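Local coordinates for 5-formyltetrahydrofolate cyclo-ligase family protein (Bacillus anthracis, PDB 2JCB) that probably catalyses the ATP-dependent, magnesium-requiring cyclisation of 5-formyltetrahydrofolate to 5,10-methenyltetrahydrofolate, and here holds ADP and a magnesium ion, at residues I131-A136 with G149-Y154; V122-I127 with V156-K161. All coordinates share one frame; numbering follows the deposited sequence.

Contact 1: I131-A136 with G149-Y154. With MG (magnesium ion), chain E; ADP (adenosine-5'-diphosphate), chain C; PO4 (phosphate ion), chain D.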
loop_
_atom_site.group_PDB
_atom_site.type_symbol
_atom_site.label_atom_id
_atom_site.label_comp_id
_atom_site.label_asym_id
_atom_site.label_seq_id
_atom_site.Cartn_x
_atom_site.Cartn_y
_atom_site.Cartn_z
ATOM N N ILE A 131 5.960 0.404 0.202
ATOM C CA ILE A 131 4.982 -0.601 0.605
ATOM C C ILE A 131 3.665 -0.064 -0.009
ATOM O O ILE A 131 3.106 0.933 0.517
ATOM C CB ILE A 131 4.996 -0.778 2.121
ATOM C CG1 ILE A 131 6.392 -1.380 2.504
ATOM C CG2 ILE A 131 3.851 -1.678 2.518
ATOM C CD1 ILE A 131 6.639 -1.507 4.009
ATOM N N VAL A 132 3.106 -0.734 -1.027
ATOM C CA VAL A 132 2.072 -0.124 -1.853
ATOM C C VAL A 132 0.735 -0.670 -1.375
ATOM O O VAL A 132 0.616 -1.850 -1.237
ATOM C CB VAL A 132 2.349 -0.442 -3.341
ATOM C CG1 VAL A 132 1.111 -0.072 -4.244
ATOM C CG2 VAL A 132 3.684 0.225 -3.800
ATOM N N PRO A 133 -0.231 0.197 -1.005
ATOM C CA PRO A 133 -1.576 -0.304 -0.604
ATOM C C PRO A 133 -2.446 -0.749 -1.761
ATOM O O PRO A 133 -2.122 -0.514 -2.905
ATOM C CB PRO A 133 -2.214 0.942 0.047
ATOM C CG PRO A 133 -1.668 2.060 -0.844
ATOM C CD PRO A 133 -0.175 1.668 -1.002
ATOM N N GLY A 134 -3.581 -1.367 -1.489
ATOM C CA GLY A 134 -4.334 -1.864 -2.612
ATOM C C GLY A 134 -5.443 -2.718 -2.141
ATOM O O GLY A 134 -5.465 -3.048 -0.944
ATOM N N VAL A 135 -6.331 -3.006 -3.085
ATOM C CA VAL A 135 -7.541 -3.805 -2.846
ATOM C C VAL A 135 -7.338 -5.252 -3.312
ATOM O O VAL A 135 -7.581 -6.190 -2.559
ATOM C CB VAL A 135 -8.850 -3.156 -3.417
ATOM C CG1 VAL A 135 -10.015 -4.034 -3.137
ATOM C CG2 VAL A 135 -9.058 -1.804 -2.766
ATOM N N ALA A 136 -7.026 -5.450 -4.586
ATOM C CA ALA A 136 -6.938 -6.839 -5.082
ATOM C C ALA A 136 -5.695 -7.013 -5.921
ATOM O O ALA A 136 -5.182 -6.042 -6.504
ATOM C CB ALA A 136 -8.130 -7.170 -5.901
ATOM N N GLY A 149 -6.172 6.061 -8.759
ATOM C CA GLY A 149 -5.067 5.891 -9.676
ATOM C C GLY A 149 -3.819 6.605 -9.204
ATOM O O GLY A 149 -2.958 6.939 -9.998
ATOM N N TYR A 150 -3.728 6.867 -7.913
ATOM C CA TYR A 150 -2.529 7.523 -7.370
ATOM C C TYR A 150 -1.222 6.733 -7.558
ATOM O O TYR A 150 -0.205 7.283 -8.009
ATOM C CB TYR A 150 -2.673 7.820 -5.866
ATOM C CG TYR A 150 -3.538 9.024 -5.582
ATOM C CD1 TYR A 150 -3.020 10.321 -5.665
ATOM C CD2 TYR A 150 -4.862 8.847 -5.173
ATOM C CE1 TYR A 150 -3.784 11.416 -5.341
ATOM C CE2 TYR A 150 -5.665 9.949 -4.887
ATOM C CZ TYR A 150 -5.107 11.230 -4.956
ATOM O OH TYR A 150 -5.881 12.321 -4.676
ATOM N N TYR A 151 -1.242 5.464 -7.192
ATOM C CA TYR A 151 -0.023 4.661 -7.329
ATOM C C TYR A 151 0.309 4.355 -8.774
ATOM O O TYR A 151 1.483 4.340 -9.130
ATOM C CB TYR A 151 -0.025 3.409 -6.442
ATOM C CG TYR A 151 0.322 3.768 -4.999
ATOM C CD1 TYR A 151 -0.644 4.298 -4.135
ATOM C CD2 TYR A 151 1.648 3.703 -4.537
ATOM C CE1 TYR A 151 -0.283 4.681 -2.802
ATOM C CE2 TYR A 151 2.018 4.067 -3.215
ATOM C CZ TYR A 151 1.026 4.558 -2.371
ATOM O OH TYR A 151 1.339 4.917 -1.113
ATOM N N ASP A 152 -0.723 4.174 -9.623
ATOM C CA ASP A 152 -0.480 3.970 -11.030
ATOM C C ASP A 152 0.358 5.135 -11.595
ATOM O O ASP A 152 1.274 4.897 -12.365
ATOM C CB ASP A 152 -1.802 3.828 -11.785
ATOM C CG ASP A 152 -2.401 2.432 -11.652
ATOM O OD1 ASP A 152 -1.671 1.467 -11.290
ATOM O OD2 ASP A 152 -3.607 2.269 -11.900
ATOM N N ARG A 153 0.057 6.380 -11.165
ATOM C CA ARG A 153 0.749 7.555 -11.662
ATOM C C ARG A 153 2.135 7.649 -11.037
ATOM O O ARG A 153 3.120 7.937 -11.706
ATOM C CB ARG A 153 -0.068 8.811 -11.359
ATOM C CG ARG A 153 -1.349 8.902 -12.150
ATOM C CD ARG A 153 -2.074 10.170 -11.746
ATOM N NE ARG A 153 -3.209 10.536 -12.584
ATOM C CZ ARG A 153 -4.402 9.959 -12.490
ATOM N NH1 ARG A 153 -5.400 10.403 -13.239
ATOM N NH2 ARG A 153 -4.584 8.949 -11.630
ATOM N N TYR A 154 2.184 7.446 -9.730
ATOM C CA TYR A 154 3.427 7.560 -8.965
ATOM C C TYR A 154 4.467 6.521 -9.400
ATOM O O TYR A 154 5.633 6.849 -9.568
ATOM C CB TYR A 154 3.143 7.367 -7.482
ATOM C CG TYR A 154 4.375 7.461 -6.642
ATOM C CD1 TYR A 154 4.897 8.705 -6.290
ATOM C CD2 TYR A 154 5.030 6.319 -6.186
ATOM C CE1 TYR A 154 6.014 8.821 -5.535
ATOM C CE2 TYR A 154 6.196 6.422 -5.414
ATOM C CZ TYR A 154 6.674 7.682 -5.090
ATOM O OH TYR A 154 7.782 7.838 -4.308
HETATM MG MG MG E . -5.059 1.036 -11.644
HETATM P PB ADP C . -6.868 2.099 -9.212
HETATM O O1B ADP C . -6.795 3.008 -7.989
HETATM O O2B ADP C . -7.559 0.825 -8.896
HETATM O O3B ADP C . -5.476 2.028 -9.803
HETATM P PA ADP C . -7.754 2.932 -11.870
HETATM O O1A ADP C . -6.738 1.981 -12.447
HETATM O O2A ADP C . -9.093 2.836 -12.405
HETATM O O3A ADP C . -7.815 2.870 -10.250
HETATM O "O5'" ADP C . -7.259 4.431 -12.220
HETATM C "C5'" ADP C . -8.207 5.477 -11.916
HETATM C "C4'" ADP C . -8.092 6.619 -12.896
HETATM O "O4'" ADP C . -6.738 7.040 -12.916
HETATM C "C3'" ADP C . -8.458 6.135 -14.294
HETATM O "O3'" ADP C . -9.501 6.967 -14.760
HETATM C "C2'" ADP C . -7.186 6.294 -15.101
HETATM O "O2'" ADP C . -7.424 6.934 -16.322
HETATM C "C1'" ADP C . -6.305 7.206 -14.265
HETATM N N9 ADP C . -4.849 6.943 -14.406
HETATM C C8 ADP C . -4.171 5.922 -13.850
HETATM N N7 ADP C . -2.853 6.011 -14.147
HETATM C C5 ADP C . -2.655 7.091 -14.906
HETATM C C6 ADP C . -1.481 7.757 -15.529
HETATM N N6 ADP C . -0.240 7.242 -15.412
HETATM N N1 ADP C . -1.685 8.907 -16.174
HETATM C C2 ADP C . -2.918 9.434 -16.316
HETATM N N3 ADP C . -4.020 8.894 -15.757
HETATM C C4 ADP C . -3.964 7.744 -15.036
HETATM P P PO4 D . -4.587 4.206 -5.450
HETATM O O1 PO4 D . -3.392 4.007 -6.136
HETATM O O2 PO4 D . -5.692 3.229 -5.750
HETATM O O3 PO4 D . -4.346 4.116 -3.914
HETATM O O4 PO4 D . -5.228 5.548 -5.790
HETATM O O HOH W 1 3.552 3.642 -0.071
HETATM O O HOH W 2 -3.646 -0.299 -10.804
HETATM O O HOH W 3 -6.585 -0.580 -11.150
#

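Contact 2: V122-I127 with V156-K161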
loop_
_atom_site.group_PDB
_atom_site.type_symbol
_atom_site.label_atom_id
_atom_site.label_comp_id
_atom_site.label_asym_id
_atom_site.label_seq_id
_atom_site.Cartn_x
_atom_site.Cartn_y
_atom_site.Cartn_z
ATOM N N VAL A 122 10.298 13.982 0.676
ATOM C CA VAL A 122 11.443 13.140 0.291
ATOM C C VAL A 122 11.269 12.702 -1.174
ATOM O O VAL A 122 10.220 12.190 -1.554
ATOM C CB VAL A 122 11.615 11.930 1.259
ATOM C CG1 VAL A 122 12.782 11.051 0.833
ATOM C CG2 VAL A 122 11.880 12.420 2.661
ATOM N N ASN A 123 12.299 12.953 -1.977
ATOM C CA ASN A 123 12.339 12.605 -3.410
ATOM C C ASN A 123 12.231 11.102 -3.605
ATOM O O ASN A 123 12.789 10.354 -2.808
ATOM C CB ASN A 123 13.677 13.104 -3.994
ATOM C CG ASN A 123 13.692 13.151 -5.522
ATOM O OD1 ASN A 123 13.603 12.123 -6.210
ATOM N ND2 ASN A 123 13.859 14.349 -6.059
ATOM N N ALA A 124 11.502 10.672 -4.642
ATOM C CA ALA A 124 11.356 9.244 -4.976
ATOM C C ALA A 124 12.694 8.487 -5.097
ATOM O O ALA A 124 12.779 7.318 -4.709
ATOM C CB ALA A 124 10.550 9.085 -6.256
ATOM N N ASP A 125 13.736 9.147 -5.594
ATOM C CA ASP A 125 15.026 8.476 -5.753
ATOM C C ASP A 125 15.750 8.266 -4.401
ATOM O O ASP A 125 16.829 7.674 -4.351
ATOM C CB ASP A 125 15.902 9.218 -6.789
ATOM C CG ASP A 125 16.369 10.580 -6.305
ATOM O OD1 ASP A 125 16.447 10.792 -5.061
ATOM O OD2 ASP A 125 16.688 11.443 -7.170
ATOM N N GLU A 126 15.158 8.756 -3.310
ATOM C CA GLU A 126 15.706 8.576 -1.943
ATOM C C GLU A 126 14.917 7.550 -1.100
ATOM O O GLU A 126 15.241 7.290 0.066
ATOM C CB GLU A 126 15.697 9.919 -1.223
ATOM C CG GLU A 126 16.788 10.809 -1.695
ATOM C CD GLU A 126 16.970 12.014 -0.805
ATOM O OE1 GLU A 126 17.383 13.062 -1.345
ATOM O OE2 GLU A 126 16.708 11.895 0.426
ATOM N N ILE A 127 13.892 6.972 -1.692
ATOM C CA ILE A 127 13.035 6.049 -0.987
ATOM C C ILE A 127 13.421 4.636 -1.467
ATOM O O ILE A 127 13.348 4.364 -2.653
ATOM C CB ILE A 127 11.517 6.344 -1.252
ATOM C CG1 ILE A 127 11.140 7.792 -0.817
ATOM C CG2 ILE A 127 10.629 5.240 -0.610
ATOM C CD1 ILE A 127 9.744 8.274 -1.269
ATOM N N VAL A 156 5.070 5.239 -12.180
ATOM C CA VAL A 156 5.732 5.592 -13.462
ATOM C C VAL A 156 7.166 6.085 -13.214
ATOM O O VAL A 156 8.081 5.664 -13.912
ATOM C CB VAL A 156 4.938 6.647 -14.245
ATOM C CG1 VAL A 156 5.692 7.073 -15.548
ATOM C CG2 VAL A 156 3.569 6.115 -14.601
ATOM N N HIS A 157 7.356 6.944 -12.215
ATOM C CA HIS A 157 8.646 7.576 -11.963
ATOM C C HIS A 157 9.433 6.965 -10.805
ATOM O O HIS A 157 10.605 7.282 -10.590
ATOM C CB HIS A 157 8.456 9.087 -11.777
ATOM C CG HIS A 157 7.682 9.719 -12.891
ATOM N ND1 HIS A 157 8.206 9.898 -14.153
ATOM C CD2 HIS A 157 6.403 10.164 -12.948
ATOM C CE1 HIS A 157 7.292 10.443 -14.936
ATOM N NE2 HIS A 157 6.188 10.615 -14.227
ATOM N N TYR A 158 8.807 6.075 -10.064
ATOM C CA TYR A 158 9.492 5.464 -8.941
ATOM C C TYR A 158 10.268 4.254 -9.442
ATOM O O TYR A 158 9.677 3.341 -10.038
ATOM C CB TYR A 158 8.512 5.059 -7.837
ATOM C CG TYR A 158 9.191 4.381 -6.691
ATOM C CD1 TYR A 158 10.020 5.098 -5.833
ATOM C CD2 TYR A 158 9.009 3.022 -6.465
ATOM C CE1 TYR A 158 10.653 4.461 -4.740
ATOM C CE2 TYR A 158 9.625 2.377 -5.395
ATOM C CZ TYR A 158 10.471 3.090 -4.562
ATOM O OH TYR A 158 11.047 2.426 -3.516
ATOM N N LYS A 159 11.571 4.240 -9.160
ATOM C CA LYS A 159 12.446 3.170 -9.618
ATOM C C LYS A 159 12.996 2.226 -8.557
ATOM O O LYS A 159 13.797 1.325 -8.875
ATOM C CB LYS A 159 13.604 3.767 -10.432
ATOM C CG LYS A 159 13.174 4.617 -11.613
ATOM C CD LYS A 159 12.188 3.879 -12.508
ATOM C CE LYS A 159 12.002 4.594 -13.823
ATOM N NZ LYS A 159 10.770 4.089 -14.468
ATOM N N GLY A 160 12.596 2.432 -7.309
ATOM C CA GLY A 160 13.024 1.589 -6.225
ATOM C C GLY A 160 12.244 0.298 -6.150
ATOM O O GLY A 160 11.555 -0.094 -7.079
ATOM N N LYS A 161 12.343 -0.367 -5.018
ATOM C CA LYS A 161 11.666 -1.643 -4.791
ATOM C C LYS A 161 10.228 -1.448 -4.323
ATOM O O LYS A 161 9.978 -0.527 -3.564
ATOM C CB LYS A 161 12.459 -2.445 -3.766
ATOM C CG LYS A 161 13.879 -2.828 -4.316
ATOM C CD LYS A 161 14.701 -3.437 -3.214
ATOM C CE LYS A 161 16.183 -3.249 -3.528
ATOM N NZ LYS A 161 16.626 -4.393 -4.358
#

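Contact 1: I131-A136 with G149-Y154
Tyr151 reaches from the short helix 150-154 to Val132 and Pro133, and its neighbours change along the side chain, from a phosphate ion at CB to these two residues at the ring. Tyr151 CB lies 3.4 Å from O1 of the ion, probably from the crystallisation liquor; the same oxygen accepts a hydrogen bond from Tyr151 N at 2.8 Å. With CG anti to the carbonyl carbon (chi1 -79°), the ring leaves the helix toward residues 131-136. Its CD1 corner keeps PO4 O1 at the edge, in the ring plane, while Tyr151 CD2 meets Val132 CG1 at 3.8 Å. Farther out, Pro133 CD sits over one face near the rim, 3.4 Å from Tyr151 CZ, in a CH-pi contact 27° off the ring normal. At the tip, Tyr151 OH donates to a water that in turn donates to Ile131 O. On the same helix turn Asp152 OD2 binds magnesium at 1.9 Å, with Asp181 as a second protein ligand, and the N-cap residue Gly149 gives its N-H to ADP O1B. The tyrosine thus joins the nucleotide-binding helix to the loop leaving strand 129-131, its side chain also touching Met93 and Phe95 of strand 92-98 and Arg143 of strand 143-144.

Contact 2: V122-I127 with V156-K161
Tyr158 lays one rim of its ring along the turn 124-127, overlapping Ala124 and Ile127 with its CD1 and CE1 atoms. Tyr158 CD1 comes within 4.0 Å of Ala124 CB, whose bond from the backbone points toward the tyrosine. One atom farther along the same rim, Tyr158 CE1 lies 4.1 Å from Ile127 CB, the two side chains crossing at about a right angle. The backbone carbonyls of both residues also approach this edge near the ring plane: Ala124 O is 3.6 Å from Tyr158 CE1. That oxygen already receives Ile127 N in the 3-10 turn, and it lies close enough for, at most, a weak polar contact with the aromatic edge.

The ring gets there because CG is anti to the backbone N (chi1 178°), which swings it forward over the residues that follow. Gly160 N then sits over the centre of one face, 3.4 Å above the plane, and the tip arrives between two carbonyls. Tyr158 OH is 3.1 Å from Ile127 O and equally 3.1 Å from Lys161 O; its single proton can serve either, and the choice is not settled. The hydroxyl thus lies close to both the carbonyl that ends 122-127 and the one at the start of strand 161-165.

The turn itself is shaped locally. Asn123 OD1 accepts Asp125 N at 3.0 Å on a lone pair, a nearly straight bond that makes an Asx turn and leads into the 3-10 segment 124-126. Both loops lead into adjacent parallel strands, 129-131 and 161-165, of the central mixed sheet, consistent with the Rossmann-like clan of this family; here they meet in structural packing, with the Tyr158 side chain about 12 Å from the bound ADP.

The two contacts lie in the same part of the fold, their centres 14 Å apart. Along the chain the order is 122-127, 131-136, 149-154, 156-161, so contact 1 lies wholly within the span that contact 2 closes. Strand 129-131 begins just after one segment of contact 2 and runs into contact 1; helix 150-154 belongs to contact 1 and leads to the other segment of contact 2, ahead of the adjacent parallel strand 161-165. They meet through Tyr154, whose OH is 3.6 Å from Ala124 CB. Contact 1 thus lies at the ADP and magnesium site near the chain's centre, while contact 2 packs the loops entering these strands, farther out.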